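Local coordinates for ribosome biogenesis GTPase A (Thermotoga maritima, PDB 3CNO), which binds and probably hydrolyses GTP, and is thought to act in a late step of 50S ribosomal subunit assembly and to bind 23S rRNA, at residues I51-V56 with V78-K83; T37-V42 with G153-N158; A193-I198 with F245-D250. One frame throughout, in Å; residues are numbered along the deposited sequence.

Contact 1. Residues I51-V56 with V78-K83. With GDP (guanosine-5'-diphosphate), chain B.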
loop_
_atom_site.group_PDB
_atom_site.type_symbol
_atom_site.label_atom_id
_atom_site.label_comp_id
_atom_site.label_asym_id
_atom_site.label_seq_id
_atom_site.Cartn_x
_atom_site.Cartn_y
_atom_site.Cartn_z
ATOM N N ILE A 51 6.171 -2.249 -11.595
ATOM C CA ILE A 51 6.042 -2.021 -10.177
ATOM C C ILE A 51 5.634 -0.577 -9.974
ATOM O O ILE A 51 6.379 0.361 -10.310
ATOM C CB ILE A 51 7.341 -2.315 -9.406
ATOM C CG1 ILE A 51 7.683 -3.814 -9.489
ATOM C CG2 ILE A 51 7.224 -1.805 -7.942
ATOM C CD1 ILE A 51 9.060 -4.162 -8.913
ATOM N N LEU A 52 4.444 -0.416 -9.416
ATOM C CA LEU A 52 3.885 0.885 -9.144
ATOM C C LEU A 52 3.982 1.170 -7.645
ATOM O O LEU A 52 3.307 0.532 -6.839
ATOM C CB LEU A 52 2.437 0.927 -9.653
ATOM C CG LEU A 52 1.633 2.224 -9.716
ATOM C CD1 LEU A 52 0.524 2.114 -10.736
ATOM C CD2 LEU A 52 1.060 2.566 -8.342
ATOM N N LEU A 53 4.842 2.114 -7.275
ATOM C CA LEU A 53 4.926 2.580 -5.891
ATOM C C LEU A 53 3.935 3.740 -5.719
ATOM O O LEU A 53 4.179 4.839 -6.206
ATOM C CB LEU A 53 6.368 2.997 -5.522
ATOM C CG LEU A 53 7.517 1.975 -5.704
ATOM C CD1 LEU A 53 8.885 2.553 -5.290
ATOM C CD2 LEU A 53 7.255 0.630 -4.988
ATOM N N ASN A 54 2.813 3.465 -5.049
ATOM C CA ASN A 54 1.693 4.408 -4.882
ATOM C C ASN A 54 1.731 5.150 -3.557
ATOM O O ASN A 54 2.446 4.752 -2.639
ATOM C CB ASN A 54 0.358 3.660 -4.966
ATOM C CG ASN A 54 -0.787 4.557 -5.415
ATOM O OD1 ASN A 54 -0.578 5.580 -6.059
ATOM N ND2 ASN A 54 -2.009 4.173 -5.071
ATOM N N LYS A 55 0.941 6.218 -3.464
ATOM C CA LYS A 55 0.797 7.018 -2.249
ATOM C C LYS A 55 2.092 7.731 -1.881
ATOM O O LYS A 55 2.424 7.878 -0.702
ATOM C CB LYS A 55 0.266 6.180 -1.068
ATOM C CG LYS A 55 -0.968 5.370 -1.393
ATOM C CD LYS A 55 -1.619 4.784 -0.154
ATOM C CE LYS A 55 -2.919 4.074 -0.520
ATOM N NZ LYS A 55 -3.532 3.490 0.685
ATOM N N VAL A 56 2.823 8.180 -2.899
ATOM C CA VAL A 56 4.087 8.893 -2.668
ATOM C C VAL A 56 3.874 10.200 -1.909
ATOM O O VAL A 56 4.796 10.697 -1.274
ATOM C CB VAL A 56 4.934 9.120 -3.969
ATOM C CG1 VAL A 56 5.526 7.820 -4.449
ATOM C CG2 VAL A 56 4.135 9.787 -5.061
ATOM N N VAL A 78 9.831 0.249 -12.862
ATOM C CA VAL A 78 9.256 0.809 -11.651
ATOM C C VAL A 78 8.773 2.235 -11.912
ATOM O O VAL A 78 9.422 2.996 -12.626
ATOM C CB VAL A 78 10.267 0.740 -10.437
ATOM C CG1 VAL A 78 11.522 1.610 -10.675
ATOM C CG2 VAL A 78 9.576 1.079 -9.096
ATOM N N ILE A 79 7.609 2.570 -11.368
ATOM C CA ILE A 79 7.076 3.931 -11.428
ATOM C C ILE A 79 6.592 4.342 -10.037
ATOM O O ILE A 79 6.467 3.499 -9.146
ATOM C CB ILE A 79 5.948 4.107 -12.501
ATOM C CG1 ILE A 79 4.637 3.431 -12.068
ATOM C CG2 ILE A 79 6.418 3.616 -13.894
ATOM C CD1 ILE A 79 3.400 4.055 -12.695
ATOM N N THR A 80 6.369 5.641 -9.856
ATOM C CA THR A 80 5.805 6.186 -8.630
ATOM C C THR A 80 4.659 7.109 -9.006
ATOM O O THR A 80 4.682 7.747 -10.058
ATOM C CB THR A 80 6.835 6.992 -7.758
ATOM O OG1 THR A 80 7.224 8.199 -8.426
ATOM C CG2 THR A 80 8.067 6.174 -7.442
ATOM N N THR A 81 3.652 7.172 -8.142
ATOM C CA THR A 81 2.482 7.975 -8.417
ATOM C C THR A 81 1.645 8.160 -7.157
ATOM O O THR A 81 1.971 7.623 -6.110
ATOM C CB THR A 81 1.640 7.368 -9.581
ATOM O OG1 THR A 81 0.659 8.321 -9.995
ATOM C CG2 THR A 81 0.971 6.065 -9.171
ATOM N N HIS A 82 0.577 8.935 -7.270
ATOM C CA HIS A 82 -0.354 9.124 -6.164
ATOM C C HIS A 82 -1.701 9.580 -6.705
ATOM O O HIS A 82 -1.824 9.893 -7.885
ATOM C CB HIS A 82 0.190 10.106 -5.113
ATOM C CG HIS A 82 0.407 11.494 -5.634
ATOM N ND1 HIS A 82 -0.493 12.519 -5.422
ATOM C CD2 HIS A 82 1.426 12.026 -6.350
ATOM C CE1 HIS A 82 -0.045 13.617 -6.004
ATOM N NE2 HIS A 82 1.118 13.346 -6.570
ATOM N N LYS A 83 -2.696 9.591 -5.823
ATOM C CA LYS A 83 -4.078 9.925 -6.144
ATOM C C LYS A 83 -4.168 11.153 -7.032
ATOM O O LYS A 83 -4.816 11.121 -8.071
ATOM C CB LYS A 83 -4.836 10.195 -4.840
ATOM C CG LYS A 83 -6.223 9.571 -4.755
ATOM C CD LYS A 83 -6.985 10.059 -3.511
ATOM C CE LYS A 83 -6.046 10.304 -2.329
ATOM N NZ LYS A 83 -6.690 10.979 -1.162
HETATM P PB GDP B . -7.913 -0.704 -3.001
HETATM O O1B GDP B . -8.773 -0.692 -4.237
HETATM O O2B GDP B . -6.543 -1.205 -3.419
HETATM O O3B GDP B . -8.397 -1.670 -1.944
HETATM O O3A GDP B . -7.768 0.764 -2.375
HETATM P PA GDP B . -8.596 2.102 -2.674
HETATM O O1A GDP B . -8.429 2.648 -4.071
HETATM O O2A GDP B . -10.043 1.940 -2.280
HETATM O "O5'" GDP B . -7.868 3.107 -1.669
HETATM C "C5'" GDP B . -7.754 2.760 -0.293
HETATM C "C4'" GDP B . -7.569 4.029 0.521
HETATM O "O4'" GDP B . -6.366 4.689 0.141
HETATM C "C3'" GDP B . -8.693 5.018 0.297
HETATM O "O3'" GDP B . -8.968 5.646 1.556
HETATM C "C2'" GDP B . -8.116 6.032 -0.661
HETATM O "O2'" GDP B . -8.791 7.282 -0.495
HETATM C "C1'" GDP B . -6.638 6.025 -0.279
HETATM N N9 GDP B . -5.672 6.273 -1.376
HETATM C C8 GDP B . -5.598 5.655 -2.569
HETATM N N7 GDP B . -4.556 6.128 -3.299
HETATM C C5 GDP B . -3.937 7.066 -2.560
HETATM C C6 GDP B . -2.773 7.970 -2.720
HETATM O O6 GDP B . -2.094 7.967 -3.767
HETATM N N1 GDP B . -2.467 8.789 -1.699
HETATM C C2 GDP B . -3.187 8.827 -0.558
HETATM N N2 GDP B . -2.812 9.680 0.418
HETATM N N3 GDP B . -4.265 8.036 -0.350
HETATM C C4 GDP B . -4.674 7.157 -1.293
#
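Three backbone hydrogen bonds join strand 51-54 to the parallel strand that begins at Val78, and on to Thr81. Ile79 N donates to Ile51 O (2.7 Å), Leu53 N to Ile79 O and Thr81 N to Leu53 O. A weaker bond from Val56 N to Thr81 O carries the pairing into the turn.

Apolar packing alternates across the sheet. On one face Ile51 CG2 meets Val78 CG2 at 3.9 Å, beside Leu53, which also packs on Trp67 of helix 61-72. On the other face Leu52 CG lies 3.9 Å from Ile79 CD1, and Leu52 CD2 touches Thr81 CG2. Past the strand, Val56 CG1 is 3.7 Å from Thr80 CB, and Val56 CG2 meets the His82 ring obliquely, 3.7 Å from its CD2. The two strands and helix 61-72 form a beta-alpha-beta unit of the Ras-like G domain. Because the family is circularly permuted, the guanine-specificity motif beginning at Asn54 precedes the P-loop in sequence.

Nucleotide contacts take over at the C-terminal ends of the strands. Lys83 N donates to GDP O6 at 2.7 Å, and Lys55 NZ to the ribose O4' and to Asn109 O. Asn54, with CG anti to the backbone N (chi1 -155°), turns OD1 toward Thr81 CG2, while its ND2 donates to Thr110 O, tying this strand end to the phosphate-binding loop. The two lysine chains pack on opposite faces of the guanine: extended Lys55 lies over one, with CG 3.4 Å from GDP C6, and Lys83 covers the other, its CE 3.5 Å from GDP N3 after a bend at chi3 (-34°).

Contact 2. Residues T37-V42 with G153-N158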
loop_
_atom_site.group_PDB
_atom_site.type_symbol
_atom_site.label_atom_id
_atom_site.label_comp_id
_atom_site.label_asym_id
_atom_site.label_seq_id
_atom_site.Cartn_x
_atom_site.Cartn_y
_atom_site.Cartn_z
ATOM N N THR A 37 3.923 -4.955 0.904
ATOM C CA THR A 37 2.867 -4.806 -0.098
ATOM C C THR A 37 3.216 -5.310 -1.509
ATOM O O THR A 37 2.479 -5.044 -2.461
ATOM C CB THR A 37 2.368 -3.352 -0.201
ATOM O OG1 THR A 37 3.435 -2.515 -0.661
ATOM C CG2 THR A 37 1.848 -2.862 1.143
ATOM N N SER A 38 4.325 -6.042 -1.642
ATOM C CA SER A 38 4.645 -6.738 -2.892
ATOM C C SER A 38 3.718 -7.938 -3.069
ATOM O O SER A 38 3.189 -8.464 -2.087
ATOM C CB SER A 38 6.086 -7.233 -2.868
ATOM O OG SER A 38 6.214 -8.302 -1.947
ATOM N N ALA A 39 3.531 -8.387 -4.307
ATOM C CA ALA A 39 2.679 -9.549 -4.561
ATOM C C ALA A 39 3.504 -10.835 -4.536
ATOM O O ALA A 39 3.554 -11.579 -5.518
ATOM C CB ALA A 39 1.928 -9.396 -5.874
ATOM N N TYR A 40 4.164 -11.066 -3.402
ATOM C CA TYR A 40 4.973 -12.260 -3.185
ATOM C C TYR A 40 4.079 -13.493 -3.168
ATOM O O TYR A 40 2.935 -13.448 -2.691
ATOM C CB TYR A 40 5.771 -12.161 -1.875
ATOM C CG TYR A 40 6.881 -13.185 -1.775
ATOM C CD1 TYR A 40 8.157 -12.911 -2.282
ATOM C CD2 TYR A 40 6.654 -14.441 -1.194
ATOM C CE1 TYR A 40 9.185 -13.858 -2.205
ATOM C CE2 TYR A 40 7.671 -15.395 -1.117
ATOM C CZ TYR A 40 8.933 -15.098 -1.623
ATOM O OH TYR A 40 9.944 -16.039 -1.551
ATOM N N GLY A 41 4.611 -14.589 -3.703
ATOM C CA GLY A 41 3.866 -15.833 -3.841
ATOM C C GLY A 41 3.421 -16.001 -5.279
ATOM O O GLY A 41 3.839 -16.948 -5.962
ATOM N N VAL A 42 2.590 -15.064 -5.739
ATOM C CA VAL A 42 2.010 -15.117 -7.083
ATOM C C VAL A 42 3.028 -14.769 -8.173
ATOM O O VAL A 42 3.888 -13.902 -7.990
ATOM C CB VAL A 42 0.669 -14.304 -7.195
ATOM C CG1 VAL A 42 0.877 -12.825 -6.924
ATOM C CG2 VAL A 42 -0.003 -14.527 -8.541
ATOM N N GLY A 153 -7.207 -7.544 -9.222
ATOM C CA GLY A 153 -6.965 -8.765 -8.459
ATOM C C GLY A 153 -6.484 -8.422 -7.056
ATOM O O GLY A 153 -5.491 -7.709 -6.890
ATOM N N ILE A 154 -7.197 -8.919 -6.046
ATOM C CA ILE A 154 -6.862 -8.665 -4.636
ATOM C C ILE A 154 -6.061 -9.823 -4.042
ATOM O O ILE A 154 -6.463 -10.989 -4.110
ATOM C CB ILE A 154 -8.119 -8.384 -3.788
ATOM C CG1 ILE A 154 -9.026 -7.364 -4.502
ATOM C CG2 ILE A 154 -7.729 -7.916 -2.386
ATOM C CD1 ILE A 154 -10.357 -7.142 -3.838
ATOM N N LEU A 155 -4.917 -9.497 -3.467
ATOM C CA LEU A 155 -3.988 -10.500 -2.993
ATOM C C LEU A 155 -4.007 -10.547 -1.472
ATOM O O LEU A 155 -3.821 -9.529 -0.803
ATOM C CB LEU A 155 -2.582 -10.214 -3.550
ATOM C CG LEU A 155 -1.419 -11.222 -3.520
ATOM C CD1 LEU A 155 -0.431 -10.927 -2.385
ATOM C CD2 LEU A 155 -1.845 -12.710 -3.511
ATOM N N TYR A 156 -4.267 -11.745 -0.949
ATOM C CA TYR A 156 -4.247 -12.028 0.485
ATOM C C TYR A 156 -3.039 -12.890 0.810
ATOM O O TYR A 156 -2.816 -13.930 0.189
ATOM C CB TYR A 156 -5.548 -12.702 0.924
ATOM C CG TYR A 156 -6.749 -11.840 0.641
ATOM C CD1 TYR A 156 -7.125 -10.830 1.526
ATOM C CD2 TYR A 156 -7.488 -12.003 -0.534
ATOM C CE1 TYR A 156 -8.217 -10.018 1.256
ATOM C CE2 TYR A 156 -8.578 -11.200 -0.809
ATOM C CZ TYR A 156 -8.935 -10.209 0.089
ATOM O OH TYR A 156 -10.018 -9.404 -0.175
ATOM N N LYS A 157 -2.254 -12.434 1.776
ATOM C CA LYS A 157 -0.977 -13.046 2.074
ATOM C C LYS A 157 -1.062 -13.937 3.296
ATOM O O LYS A 157 -1.835 -13.676 4.207
ATOM C CB LYS A 157 0.079 -11.969 2.328
ATOM C CG LYS A 157 0.536 -11.208 1.111
ATOM C CD LYS A 157 1.926 -10.681 1.363
ATOM C CE LYS A 157 2.306 -9.635 0.362
ATOM N NZ LYS A 157 3.713 -9.205 0.540
ATOM N N ASN A 158 -0.263 -14.997 3.306
ATOM C CA ASN A 158 -0.001 -15.715 4.536
ATOM C C ASN A 158 0.815 -14.780 5.403
ATOM O O ASN A 158 1.954 -14.426 5.057
ATOM C CB ASN A 158 0.782 -17.010 4.283
ATOM C CG ASN A 158 0.901 -17.872 5.533
ATOM O OD1 ASN A 158 -0.081 -18.474 5.984
ATOM N ND2 ASN A 158 2.106 -17.932 6.104
#
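Lys157 NZ reaches across to the loop of Ser38, where main-chain oxygen receives it. It donates to Ala36 O, just before the segment; Ser38 O, at 2.8 Å from Lys157 NZ, is a weak and doubtful second acceptor, because the model is crowded there. The lysine chain is extended beyond CG, which lets a residue three places beyond the strand span the gap. Ser38 OG, 3.6 Å from Lys157 NZ, instead bonds to Phe35 O.

Leu155 supplies the apolar part. Its CG stands anti to the backbone N (chi1 -166°), directing the branches at the inverse gamma turn centred on Ala39: CD1 comes 4.0 Å from Ala39 CA, and CD2 lies 4.4 Å from Val42 CG1. Helix 15-20 closes the group, since Ile15 touches both Leu155 and Val42.

Gly153, a GTP-binding residue, ends the DTPG motif (G3) of the G domain, and Leu155 and Lys157 probably correspond to the start of switch II in related GTPases. Beside loosely spaced methyl groups, the amine is met by main-chain oxygen, soundly at Ala36 and only doubtfully at Ser38, so its hold depends on the path of the chain at 36-38.

Contact 3. Residues A193-I198 with F245-D250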
loop_
_atom_site.group_PDB
_atom_site.type_symbol
_atom_site.label_atom_id
_atom_site.label_comp_id
_atom_site.label_asym_id
_atom_site.label_seq_id
_atom_site.Cartn_x
_atom_site.Cartn_y
_atom_site.Cartn_z
ATOM N N ALA A 193 7.936 4.249 15.305
ATOM C CA ALA A 193 8.862 4.998 16.142
ATOM C C ALA A 193 10.262 5.084 15.544
ATOM O O ALA A 193 10.872 6.144 15.588
ATOM C CB ALA A 193 8.912 4.409 17.559
ATOM N N ARG A 194 10.774 3.979 14.994
ATOM C CA ARG A 194 12.111 3.994 14.376
ATOM C C ARG A 194 12.140 4.871 13.136
ATOM O O ARG A 194 13.095 5.625 12.922
ATOM C CB ARG A 194 12.616 2.594 14.017
ATOM C CG ARG A 194 14.097 2.591 13.641
ATOM C CD ARG A 194 14.476 1.467 12.686
ATOM N NE ARG A 194 15.824 1.666 12.147
ATOM C CZ ARG A 194 16.356 0.977 11.137
ATOM N NH1 ARG A 194 17.594 1.252 10.731
ATOM N NH2 ARG A 194 15.663 0.024 10.522
ATOM N N SER A 195 11.087 4.779 12.331
ATOM C CA SER A 195 10.991 5.561 11.107
ATOM C C SER A 195 10.946 7.061 11.381
ATOM O O SER A 195 11.550 7.848 10.654
ATOM C CB SER A 195 9.755 5.147 10.305
ATOM O OG SER A 195 9.646 3.732 10.242
ATOM N N ILE A 196 10.229 7.454 12.427
ATOM C CA ILE A 196 9.992 8.869 12.689
ATOM C C ILE A 196 10.993 9.461 13.709
ATOM O O ILE A 196 11.178 10.682 13.773
ATOM C CB ILE A 196 8.498 9.112 13.065
ATOM C CG1 ILE A 196 8.000 10.448 12.506
ATOM C CG2 ILE A 196 8.285 8.984 14.545
ATOM C CD1 ILE A 196 6.521 10.729 12.760
ATOM N N GLY A 197 11.647 8.596 14.486
ATOM C CA GLY A 197 12.687 9.019 15.430
ATOM C C GLY A 197 12.288 9.024 16.902
ATOM O O GLY A 197 13.001 9.587 17.745
ATOM N N ILE A 198 11.152 8.401 17.221
ATOM C CA ILE A 198 10.652 8.380 18.596
ATOM C C ILE A 198 11.398 7.370 19.471
ATOM O O ILE A 198 11.575 6.209 19.095
ATOM C CB ILE A 198 9.133 8.146 18.645
ATOM C CG1 ILE A 198 8.418 9.315 17.971
ATOM C CG2 ILE A 198 8.653 7.970 20.082
ATOM C CD1 ILE A 198 6.925 9.153 17.840
ATOM N N PHE A 245 7.950 2.826 6.224
ATOM C CA PHE A 245 8.068 1.764 7.234
ATOM C C PHE A 245 9.109 0.721 6.874
ATOM O O PHE A 245 9.541 -0.065 7.725
ATOM C CB PHE A 245 6.706 1.106 7.485
ATOM C CG PHE A 245 5.592 2.093 7.663
ATOM C CD1 PHE A 245 5.669 3.083 8.650
ATOM C CD2 PHE A 245 4.485 2.061 6.822
ATOM C CE1 PHE A 245 4.653 4.008 8.802
ATOM C CE2 PHE A 245 3.459 2.974 6.969
ATOM C CZ PHE A 245 3.542 3.952 7.954
ATOM N N GLU A 246 9.496 0.715 5.602
ATOM C CA GLU A 246 10.597 -0.117 5.134
ATOM C C GLU A 246 11.603 0.718 4.356
ATOM O O GLU A 246 11.243 1.693 3.684
ATOM C CB GLU A 246 10.091 -1.305 4.310
ATOM C CG GLU A 246 9.026 -2.110 5.035
ATOM C CD GLU A 246 8.480 -3.255 4.224
ATOM O OE1 GLU A 246 8.420 -4.376 4.766
ATOM O OE2 GLU A 246 8.114 -3.051 3.051
ATOM N N ARG A 247 12.865 0.331 4.500
ATOM C CA ARG A 247 13.997 0.940 3.814
ATOM C C ARG A 247 14.718 -0.209 3.117
ATOM O O ARG A 247 14.741 -1.321 3.649
ATOM C CB ARG A 247 14.924 1.594 4.839
ATOM C CG ARG A 247 14.463 2.957 5.338
ATOM C CD ARG A 247 14.650 3.131 6.859
ATOM N NE ARG A 247 13.360 3.256 7.558
ATOM C CZ ARG A 247 12.884 2.404 8.470
ATOM N NH1 ARG A 247 13.582 1.333 8.838
ATOM N NH2 ARG A 247 11.701 2.628 9.031
ATOM N N PRO A 248 15.275 0.028 1.913
ATOM C CA PRO A 248 16.081 -1.035 1.283
ATOM C C PRO A 248 17.447 -1.329 1.950
ATOM O O PRO A 248 17.971 -2.427 1.782
ATOM C CB PRO A 248 16.268 -0.536 -0.154
ATOM C CG PRO A 248 16.087 0.942 -0.082
ATOM C CD PRO A 248 15.159 1.226 1.059
ATOM N N GLU A 249 17.974 -0.385 2.737
ATOM C CA GLU A 249 19.359 -0.446 3.284
ATOM C C GLU A 249 19.854 -1.645 4.135
ATOM O O GLU A 249 21.049 -1.959 4.058
ATOM C CB GLU A 249 19.752 0.860 3.993
ATOM C CG GLU A 249 18.609 1.763 4.376
ATOM C CD GLU A 249 18.297 2.763 3.288
ATOM O OE1 GLU A 249 17.100 2.998 3.036
ATOM O OE2 GLU A 249 19.243 3.317 2.682
ATOM N N ASP A 250 19.025 -2.280 4.975
ATOM C CA ASP A 250 17.633 -1.933 5.273
ATOM C C ASP A 250 17.430 -1.690 6.773
ATOM O O ASP A 250 16.304 -1.504 7.247
ATOM C CB ASP A 250 16.706 -3.061 4.809
ATOM C CG ASP A 250 17.306 -4.441 5.028
ATOM O OD1 ASP A 250 17.333 -5.240 4.061
ATOM O OD2 ASP A 250 17.753 -4.718 6.162
#
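Arg194 and Arg247 bring their guanidinium groups together with planes 75° apart, Arg194 NH2 lying 3.0 Å from Arg247 NH1. The site is where the C-terminal end of helix 182-196, in the helical part that follows the G domain, faces the tail of the chain on its way back to that domain. The helix ends at Ile196; Gly197 follows with positive phi, and Gly197 N and Ile198 N both donate to Ala193 O (2.8 Å each).

Both nitrogens of the arginine pair are donors, so their approach is not a bond, and the like charges would be expected to oppose it. Arg194 arrives with its chain extended from CG to NE. Arg247 comes from the other side along a different course: its first bond already points to the helix, and bends at chi2 (138°) and chi3 (-114°) steer the guanidinium to Arg194 and Ser195, while its side chain also touches Thr63 and Lys66 of helix 61-72. The carbonyl O of Asp250, whose position is less certain, lies at the edge of the Arg194 guanidinium, near its plane.

Ser195 faces the other terminal nitrogen of Arg247. Its OG lies in the guanidinium plane, at the edge, 2.6 Å from Arg247 NH2. The same hydroxyl is hydrogen-bonded to Ile191 O, one turn back in the helix, with Ser244 O a weak second partner.

The CB of Phe245 points away from the helix segment, and its ring packs on Ile191 and Val171. The ring presents an edge to Ser195, whose OG is 4.3 Å from Phe245 CD1.

Contacts 1 and 2 both reach the main sheet of the G domain, and along the chain contact 1 is nested within the loop closed by contact 2; their centres are about 17 Å apart. Contact 1 is the more buried, relying on regular strand pairing and aliphatic packing that give way to nucleotide recognition. Contact 2 lies partly buried at a loop beyond a strand end and substitutes one long lysine and a few methyl groups for paired backbones. Contact 3 is a surface contact, following both in sequence, and consists mainly of arginine and hydroxyl groups. Helix 61-72 nevertheless links it to contact 1, since it packs against residues of both.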